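Local coordinates for subtilase cytotoxin, subunit B (Escherichia coli, PDB 3DWA), which forms the pentameric B subunit of an AB5 toxin and probably binds host-cell glycans for the toxin's catalytic A subunit, at residues C[59-62]-C[63-67]. Residues are numbered along the deposited sequence; the frame is centred on the assembly and turned at random.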
loop_
_atom_site.group_PDB
_atom_site.type_symbol
_atom_site.label_atom_id
_atom_site.label_comp_id
_atom_site.label_asym_id
_atom_site.label_seq_id
_atom_site.Cartn_x
_atom_site.Cartn_y
_atom_site.Cartn_z
ATOM N N THR C 59 -3.150 10.115 -1.788
ATOM C CA THR C 59 -2.418 10.513 -0.578
ATOM C C THR C 59 -3.375 10.699 0.610
ATOM O O THR C 59 -3.115 10.237 1.707
ATOM C CB THR C 59 -1.627 11.838 -0.796
ATOM O OG1 THR C 59 -0.692 11.648 -1.859
ATOM C CG2 THR C 59 -0.811 12.232 0.448
ATOM N N LEU C 60 -4.465 11.398 0.368
ATOM C CA LEU C 60 -5.473 11.679 1.368
ATOM C C LEU C 60 -6.141 10.402 1.858
ATOM O O LEU C 60 -6.321 10.237 3.061
ATOM C CB LEU C 60 -6.514 12.669 0.834
ATOM C CG LEU C 60 -6.010 14.122 0.687
ATOM C CD1 LEU C 60 -7.138 14.854 0.077
ATOM C CD2 LEU C 60 -5.594 14.773 1.994
ATOM N N TYR C 61 -6.477 9.515 0.927
ATOM C CA TYR C 61 -7.060 8.243 1.268
ATOM C C TYR C 61 -6.190 7.436 2.244
ATOM O O TYR C 61 -6.696 6.962 3.247
ATOM C CB TYR C 61 -7.382 7.410 0.026
ATOM C CG TYR C 61 -7.837 6.031 0.423
ATOM C CD1 TYR C 61 -9.099 5.826 0.903
ATOM C CD2 TYR C 61 -6.953 4.939 0.384
ATOM C CE1 TYR C 61 -9.520 4.574 1.311
ATOM C CE2 TYR C 61 -7.354 3.667 0.781
ATOM C CZ TYR C 61 -8.662 3.505 1.238
ATOM O OH TYR C 61 -9.115 2.277 1.615
ATOM N N ASN C 62 -4.896 7.260 1.901
ATOM C CA ASN C 62 -3.976 6.486 2.680
ATOM C C ASN C 62 -3.770 7.148 4.021
ATOM O O ASN C 62 -3.738 6.464 5.042
ATOM C CB ASN C 62 -2.610 6.329 1.954
ATOM C CG ASN C 62 -2.470 4.990 1.157
ATOM O OD1 ASN C 62 -3.463 4.347 0.722
ATOM N ND2 ASN C 62 -1.211 4.568 0.971
ATOM N N GLN C 63 -3.558 8.471 4.009
ATOM C CA GLN C 63 -3.378 9.223 5.246
ATOM C C GLN C 63 -4.605 9.191 6.199
ATOM O O GLN C 63 -4.470 8.927 7.410
ATOM C CB GLN C 63 -2.920 10.653 4.941
ATOM C CG GLN C 63 -2.224 11.318 6.104
ATOM C CD GLN C 63 -0.953 10.594 6.495
ATOM O OE1 GLN C 63 -0.776 10.194 7.639
ATOM N NE2 GLN C 63 -0.091 10.390 5.538
ATOM N N ALA C 64 -5.786 9.448 5.662
ATOM C CA ALA C 64 -7.042 9.385 6.440
ATOM C C ALA C 64 -7.325 7.996 7.049
ATOM O O ALA C 64 -7.752 7.870 8.205
ATOM C CB ALA C 64 -8.212 9.849 5.611
ATOM N N LEU C 65 -7.094 6.955 6.269
ATOM C CA LEU C 65 -7.243 5.598 6.764
ATOM C C LEU C 65 -6.241 5.272 7.866
ATOM O O LEU C 65 -6.617 4.640 8.898
ATOM C CB LEU C 65 -7.242 4.544 5.629
ATOM C CG LEU C 65 -7.513 3.090 6.089
ATOM C CD1 LEU C 65 -8.924 2.945 6.711
ATOM C CD2 LEU C 65 -7.337 1.989 4.990
ATOM N N TYR C 66 -4.998 5.715 7.691
ATOM C CA TYR C 66 -3.987 5.661 8.758
ATOM C C TYR C 66 -4.479 6.296 10.093
ATOM O O TYR C 66 -4.426 5.677 11.162
ATOM C CB TYR C 66 -2.691 6.359 8.293
ATOM C CG TYR C 66 -1.582 6.282 9.296
ATOM C CD1 TYR C 66 -0.700 5.191 9.299
ATOM C CD2 TYR C 66 -1.424 7.278 10.284
ATOM C CE1 TYR C 66 0.358 5.116 10.245
ATOM C CE2 TYR C 66 -0.404 7.198 11.246
ATOM C CZ TYR C 66 0.474 6.113 11.216
ATOM O OH TYR C 66 1.486 6.032 12.131
ATOM N N PHE C 67 -4.921 7.550 10.031
ATOM C CA PHE C 67 -5.348 8.303 11.205
ATOM C C PHE C 67 -6.648 7.757 11.815
ATOM O O PHE C 67 -6.854 7.795 13.024
ATOM C CB PHE C 67 -5.546 9.783 10.807
ATOM C CG PHE C 67 -4.283 10.539 10.628
ATOM C CD1 PHE C 67 -3.159 10.269 11.416
ATOM C CD2 PHE C 67 -4.214 11.594 9.721
ATOM C CE1 PHE C 67 -1.996 11.031 11.287
ATOM C CE2 PHE C 67 -3.056 12.331 9.588
ATOM C CZ PHE C 67 -1.939 12.051 10.376
#
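Two successive turns of the alpha helix 57-70 meet here, the helix that packs against the curved antiparallel sheet of this OB-fold B subunit and faces its counterparts in the pentamer. Four i to i+4 backbone hydrogen bonds join the turns: Gln63 N to Thr59 O, Ala64 N to Leu60 O, Leu65 N to Tyr61 O and Tyr66 N to Asn62 O. They run from 2.8 Å for Ala64 N to Leu60 O up to 3.0 Å for both Leu65 N to Tyr61 O and Tyr66 N to Asn62 O, with nearly straight N-H...O angles of 162° to 166°.

Among the side chains, Tyr61 and Leu65 carry the contact. In both, CG lies opposite the backbone N (chi1 173° in Tyr61), which swings the two side chains the same way, alongside each other. Leu65 CD2 reaches the phenol end of its neighbour, 3.8 Å from Tyr61 OH and 4.3 Å from Tyr61 CZ, lying obliquely to the ring. Gln63 bends at its second torsion and brings OE1 3.5 Å above the plane of the Phe67 ring, offset toward its rim. Polar Asn62 suits the exposed side of the helix.

Apolar Leu60 and Phe67 suit the sheet side, Leu60 meeting Phe30 and Leu97, Phe67 reaching Ile16 and Thr102. The lone methyl of Ala64 lets the helix sit close on Phe30, Ile32 and Leu100. Tyr61 also stacks edge-to-face on Phe30. Tyr66 OH hydrogen-bonds Thr69 OG1 of the second subunit, while Leu65 packs on Tyr66 of the third, placing the helix between strands 14-24, 27-35 and 96-102 and two adjoining protomers.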